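Local coordinates for terminase subunit UL89 protein (Human herpesvirus 5, PDB 3N4P) that supplies the nuclease domain of the viral DNA-packaging terminase, the motor component that probably translocates the viral genome into empty capsids, at residues L67-T72 with V148-L153; H119-V124 with L134-E139. All blocks are in the same frame, centred on the assembly; numbering follows the deposited sequence.

Contact 1: L67-T72 with V148-L153; sequences LDPAFT and VRIACL
With CG1 of Ile150 opposite its carbonyl carbon (chi1 -73°) and CD1 extended beyond it (chi2 169°), the delta methyl of Ile150 reaches out from helix 144-161, while CG2 branches off beside it. The two branches divide the loop residues between them. CD1 presses on the Pro69 ring, 3.5 Å from Pro69 CB, closer than usual for two carbons, and lies 3.8 Å from Pro69 CG; the two side chains run past each other in opposite senses. The same methyl meets Phe71 at the ring edge, near the ring plane, 3.9 Å from Phe71 CZ, so the contact is not one of CH-pi type over a face. CG2 takes Leu67, whose CD1 lies 4.0 Å away. This joins the loop leaving strand 62-67, a central strand of the RNase H-like nuclease fold, to a helix packed on the sheet. Between Leu67 and Pro69 sits Asp68, which binds magnesium and is a predicted active-site residue; its carboxylate stands apart from Ile150, whereas the flanking side chains face the helix. Ile113 of helix 109-127 and Val138 of strand 133-138 also pack on Leu67, and Val138 touches Pro69 too. On the helix, Arg149 forms a salt bridge with Glu110 of helix 109-127.

Contact 2: H119-V124 with L134-E139; sequences HMIISV and LRIAVE
Apolar packing alone joins the two segments, and Ile121 carries the whole helix side of it. Its CG2 methyl meets both ends of the Leu134 fork, 3.7 Å from Leu134 CD1 and 4.0 Å from Leu134 CD2, with the two side chains lying askew to each other. CG2 of Ile121 stands opposite the backbone N, while CG1 turns beside that nitrogen (chi1 -73°) and carries CD1 toward the next inward-facing strand residue. There the touch is looser: Ile121 CD1 and Ile136 CD1 are 4.5 Å apart. Leu134 and Ile136 point to the same face of the strand, as alternation along a beta-strand requires, and Val158 of helix 144-161 packs against both Ile121 and Leu134. Helix 109-127 is thereby packed on strand 133-138 of the central sheet in the RNase H-like nuclease fold.

The hydrogen bonds belong to the separate secondary structures. Within helix 109-127, Ser123 N bonds to His119 O at 3.2 Å and Val124 N to Met120 O at 3.0 Å. Strand 133-138 is bonded through its backbone to strands 62-67 and 165-172, parallel neighbours in the sheet.

The charged side chains of the strand segment take no part: Arg135, between Leu134 and Ile136, forms a salt bridge with Glu133 and gives a hydrogen bond to Ala273 O, while Glu139, just past the strand, binds magnesium and is a predicted active-site residue. Because the closest approaches are all between methyl groups, the contact has no directional bond: helix and sheet are held here by shape and by exclusion of water from three buried side chains.

How the contacts relate
The two contacts, with centres about 12 Å apart, share one side of the nuclease domain, where helices 109-127 and 144-161 cover the mixed sheet. Both segments of contact 2 fall between the two segments of contact 1 in the chain: strand 62-67 leads into segment 67-72, then, after two further sheet strands, come helix 109-127, strand 133-138 and helix 144-161. They meet where parallel strands 62-67 and 133-138 end side by side. A probable backbone hydrogen bond runs from Glu139 N to Leu67 O at 2.9 Å, and Asp68 OD2 approaches Glu139 OE2 to 2.8 Å. Both side chains bind magnesium, so the adjoining strand ends bring the metal ligands together.

Contact 1: L67-T72 with V148-L153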
loop_
_atom_site.group_PDB
_atom_site.type_symbol
_atom_site.label_atom_id
_atom_site.label_comp_id
_atom_site.label_asym_id
_atom_site.label_seq_id
_atom_site.Cartn_x
_atom_site.Cartn_y
_atom_site.Cartn_z
ATOM N N LEU B 67 -3.293 11.678 -22.261
ATOM C CA LEU B 67 -2.480 12.861 -22.123
ATOM C C LEU B 67 -3.122 14.031 -22.811
ATOM O O LEU B 67 -3.891 13.877 -23.751
ATOM C CB LEU B 67 -1.055 12.647 -22.685
ATOM C CG LEU B 67 -0.949 12.360 -24.179
ATOM C CD1 LEU B 67 0.410 12.863 -24.844
ATOM C CD2 LEU B 67 -1.079 10.867 -24.367
ATOM N N ASP B 68 -2.766 15.214 -22.340
ATOM C CA ASP B 68 -3.261 16.470 -22.900
ATOM C C ASP B 68 -2.101 17.321 -23.324
ATOM O O ASP B 68 -1.616 18.136 -22.534
ATOM C CB ASP B 68 -4.089 17.238 -21.844
ATOM C CG ASP B 68 -4.542 18.628 -22.339
ATOM O OD1 ASP B 68 -4.280 19.014 -23.509
ATOM O OD2 ASP B 68 -5.181 19.342 -21.547
ATOM N N PRO B 69 -1.634 17.150 -24.573
ATOM C CA PRO B 69 -0.417 17.887 -24.909
ATOM C C PRO B 69 -0.675 19.385 -24.828
ATOM O O PRO B 69 -1.721 19.867 -25.296
ATOM C CB PRO B 69 -0.092 17.451 -26.357
ATOM C CG PRO B 69 -1.338 16.808 -26.875
ATOM C CD PRO B 69 -2.140 16.322 -25.685
ATOM N N ALA B 70 0.281 20.103 -24.245
ATOM C CA ALA B 70 0.117 21.511 -23.916
ATOM C C ALA B 70 0.838 22.424 -24.882
ATOM O O ALA B 70 2.044 22.278 -25.086
ATOM C CB ALA B 70 0.632 21.763 -22.516
ATOM N N PHE B 71 0.119 23.387 -25.454
ATOM C CA PHE B 71 0.794 24.415 -26.260
ATOM C C PHE B 71 0.495 25.845 -25.819
ATOM O O PHE B 71 1.417 26.666 -25.705
ATOM C CB PHE B 71 0.564 24.192 -27.773
ATOM C CG PHE B 71 0.956 22.801 -28.227
ATOM C CD1 PHE B 71 -0.011 21.879 -28.640
ATOM C CD2 PHE B 71 2.289 22.384 -28.159
ATOM C CE1 PHE B 71 0.364 20.572 -29.029
ATOM C CE2 PHE B 71 2.659 21.084 -28.532
ATOM C CZ PHE B 71 1.694 20.184 -28.974
ATOM N N THR B 72 -0.783 26.112 -25.533
ATOM C CA THR B 72 -1.362 27.478 -25.568
ATOM C C THR B 72 -0.645 28.397 -26.590
ATOM O O THR B 72 -0.151 27.892 -27.605
ATOM C CB THR B 72 -1.649 28.114 -24.144
ATOM O OG1 THR B 72 -2.222 29.425 -24.311
ATOM C CG2 THR B 72 -0.392 28.171 -23.246
ATOM N N VAL B 148 -3.017 14.559 -33.512
ATOM C CA VAL B 148 -2.845 13.524 -34.542
ATOM C C VAL B 148 -1.402 13.099 -34.605
ATOM O O VAL B 148 -1.106 11.913 -34.455
ATOM C CB VAL B 148 -3.253 13.960 -35.971
ATOM C CG1 VAL B 148 -3.454 12.723 -36.867
ATOM C CG2 VAL B 148 -4.505 14.772 -35.946
ATOM N N ARG B 149 -0.506 14.060 -34.810
ATOM C CA ARG B 149 0.888 13.737 -35.023
ATOM C C ARG B 149 1.521 13.127 -33.821
ATOM O O ARG B 149 2.346 12.228 -33.947
ATOM C CB ARG B 149 1.705 14.966 -35.465
ATOM C CG ARG B 149 1.518 15.347 -36.916
ATOM C CD ARG B 149 2.477 16.513 -37.338
ATOM N NE ARG B 149 2.165 17.700 -36.529
ATOM C CZ ARG B 149 1.218 18.602 -36.816
ATOM N NH1 ARG B 149 0.494 18.534 -37.951
ATOM N NH2 ARG B 149 1.027 19.617 -35.985
ATOM N N ILE B 150 1.141 13.622 -32.643
ATOM C CA ILE B 150 1.622 13.080 -31.391
ATOM C C ILE B 150 1.165 11.640 -31.211
ATOM O O ILE B 150 1.974 10.794 -30.838
ATOM C CB ILE B 150 1.236 13.987 -30.184
ATOM C CG1 ILE B 150 2.100 15.261 -30.183
ATOM C CG2 ILE B 150 1.228 13.210 -28.790
ATOM C CD1 ILE B 150 1.596 16.328 -29.168
ATOM N N ALA B 151 -0.104 11.347 -31.479
ATOM C CA ALA B 151 -0.564 9.951 -31.384
ATOM C C ALA B 151 0.351 9.065 -32.215
ATOM O O ALA B 151 0.836 8.004 -31.757
ATOM C CB ALA B 151 -2.003 9.802 -31.867
ATOM N N CYS B 152 0.567 9.503 -33.435
ATOM C CA CYS B 152 1.352 8.743 -34.382
ATOM C C CYS B 152 2.778 8.590 -33.865
ATOM O O CYS B 152 3.356 7.531 -33.999
ATOM C CB CYS B 152 1.233 9.387 -35.777
ATOM S SG CYS B 152 2.417 8.800 -36.923
ATOM N N LEU B 153 3.312 9.599 -33.176
ATOM C CA LEU B 153 4.692 9.484 -32.663
ATOM C C LEU B 153 4.782 8.528 -31.514
ATOM O O LEU B 153 5.756 7.859 -31.355
ATOM C CB LEU B 153 5.365 10.834 -32.341
ATOM C CG LEU B 153 5.653 11.785 -33.509
ATOM C CD1 LEU B 153 5.609 13.227 -33.018
ATOM C CD2 LEU B 153 6.982 11.532 -34.318
#

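Contact 2: H119-V124 with L134-E139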
loop_
_atom_site.group_PDB
_atom_site.type_symbol
_atom_site.label_atom_id
_atom_site.label_comp_id
_atom_site.label_asym_id
_atom_site.label_seq_id
_atom_site.Cartn_x
_atom_site.Cartn_y
_atom_site.Cartn_z
ATOM N N HIS B 119 8.223 6.615 -23.305
ATOM C CA HIS B 119 9.173 6.112 -22.335
ATOM C C HIS B 119 8.454 5.640 -21.052
ATOM O O HIS B 119 8.750 4.558 -20.491
ATOM C CB HIS B 119 10.124 7.255 -22.030
ATOM C CG HIS B 119 11.321 6.867 -21.249
ATOM N ND1 HIS B 119 11.778 5.564 -21.177
ATOM C CD2 HIS B 119 12.165 7.607 -20.492
ATOM C CE1 HIS B 119 12.865 5.525 -20.418
ATOM N NE2 HIS B 119 13.121 6.750 -19.993
ATOM N N MET B 120 7.468 6.384 -20.583
ATOM C CA MET B 120 6.760 5.898 -19.393
ATOM C C MET B 120 6.034 4.561 -19.680
ATOM O O MET B 120 6.091 3.639 -18.860
ATOM C CB MET B 120 5.737 6.902 -18.929
ATOM C CG MET B 120 4.692 6.285 -17.876
ATOM S SD MET B 120 3.181 7.243 -17.824
ATOM C CE MET B 120 2.250 6.699 -19.245
ATOM N N ILE B 121 5.302 4.493 -20.789
ATOM C CA ILE B 121 4.570 3.289 -21.228
ATOM C C ILE B 121 5.437 2.014 -21.368
ATOM O O ILE B 121 5.024 0.955 -20.883
ATOM C CB ILE B 121 3.853 3.564 -22.587
ATOM C CG1 ILE B 121 2.632 4.480 -22.348
ATOM C CG2 ILE B 121 3.438 2.236 -23.325
ATOM C CD1 ILE B 121 2.361 5.307 -23.729
ATOM N N ILE B 122 6.592 2.136 -22.008
ATOM C CA ILE B 122 7.553 1.057 -22.148
ATOM C C ILE B 122 8.047 0.580 -20.778
ATOM O O ILE B 122 8.105 -0.630 -20.544
ATOM C CB ILE B 122 8.695 1.483 -23.088
ATOM C CG1 ILE B 122 8.153 1.763 -24.507
ATOM C CG2 ILE B 122 9.930 0.452 -23.158
ATOM C CD1 ILE B 122 9.140 2.843 -25.228
ATOM N N SER B 123 8.366 1.489 -19.842
ATOM C CA SER B 123 8.784 1.009 -18.525
ATOM C C SER B 123 7.642 0.276 -17.823
ATOM O O SER B 123 7.889 -0.704 -17.144
ATOM C CB SER B 123 9.254 2.145 -17.629
ATOM O OG SER B 123 10.365 2.770 -18.274
ATOM N N VAL B 124 6.424 0.796 -17.938
ATOM C CA VAL B 124 5.293 0.186 -17.313
ATOM C C VAL B 124 5.068 -1.207 -17.883
ATOM O O VAL B 124 4.819 -2.133 -17.098
ATOM C CB VAL B 124 4.033 0.980 -17.496
ATOM C CG1 VAL B 124 2.746 0.129 -17.034
ATOM C CG2 VAL B 124 4.079 2.271 -16.696
ATOM N N LEU B 134 -2.609 -1.851 -25.124
ATOM C CA LEU B 134 -2.614 -0.418 -24.785
ATOM C C LEU B 134 -3.759 0.333 -25.390
ATOM O O LEU B 134 -4.005 0.189 -26.568
ATOM C CB LEU B 134 -1.432 0.272 -25.407
ATOM C CG LEU B 134 -0.203 0.415 -24.595
ATOM C CD1 LEU B 134 0.922 0.855 -25.627
ATOM C CD2 LEU B 134 -0.490 1.423 -23.430
ATOM N N ARG B 135 -4.390 1.201 -24.621
ATOM C CA ARG B 135 -5.451 2.028 -25.119
ATOM C C ARG B 135 -5.168 3.423 -24.714
ATOM O O ARG B 135 -5.085 3.719 -23.520
ATOM C CB ARG B 135 -6.760 1.606 -24.523
ATOM C CG ARG B 135 -7.355 0.460 -25.248
ATOM C CD ARG B 135 -8.665 -0.071 -24.602
ATOM N NE ARG B 135 -8.991 -1.275 -25.344
ATOM C CZ ARG B 135 -10.101 -1.480 -26.070
ATOM N NH1 ARG B 135 -11.115 -0.592 -26.078
ATOM N NH2 ARG B 135 -10.209 -2.619 -26.763
ATOM N N ILE B 136 -5.049 4.298 -25.705
ATOM C CA ILE B 136 -4.487 5.617 -25.497
ATOM C C ILE B 136 -5.444 6.679 -25.995
ATOM O O ILE B 136 -5.882 6.611 -27.107
ATOM C CB ILE B 136 -3.124 5.736 -26.266
ATOM C CG1 ILE B 136 -2.162 4.661 -25.769
ATOM C CG2 ILE B 136 -2.481 7.144 -26.124
ATOM C CD1 ILE B 136 -0.909 4.491 -26.690
ATOM N N ALA B 137 -5.723 7.680 -25.176
ATOM C CA ALA B 137 -6.445 8.859 -25.630
ATOM C C ALA B 137 -5.570 10.097 -25.615
ATOM O O ALA B 137 -4.975 10.419 -24.586
ATOM C CB ALA B 137 -7.646 9.095 -24.664
ATOM N N VAL B 138 -5.571 10.873 -26.664
ATOM C CA VAL B 138 -4.733 12.067 -26.717
ATOM C C VAL B 138 -5.719 13.190 -26.919
ATOM O O VAL B 138 -6.372 13.233 -27.949
ATOM C CB VAL B 138 -3.761 12.099 -27.962
ATOM C CG1 VAL B 138 -2.907 13.368 -27.955
ATOM C CG2 VAL B 138 -2.806 10.905 -28.025
ATOM N N GLU B 139 -5.801 14.115 -25.970
ATOM C CA GLU B 139 -6.682 15.250 -26.103
ATOM C C GLU B 139 -6.217 16.167 -27.184
ATOM O O GLU B 139 -5.065 16.546 -27.224
ATOM C CB GLU B 139 -6.758 16.086 -24.823
ATOM C CG GLU B 139 -8.149 16.771 -24.641
ATOM C CD GLU B 139 -8.060 18.239 -24.218
ATOM O OE1 GLU B 139 -8.761 19.083 -24.832
ATOM O OE2 GLU B 139 -7.290 18.548 -23.277
#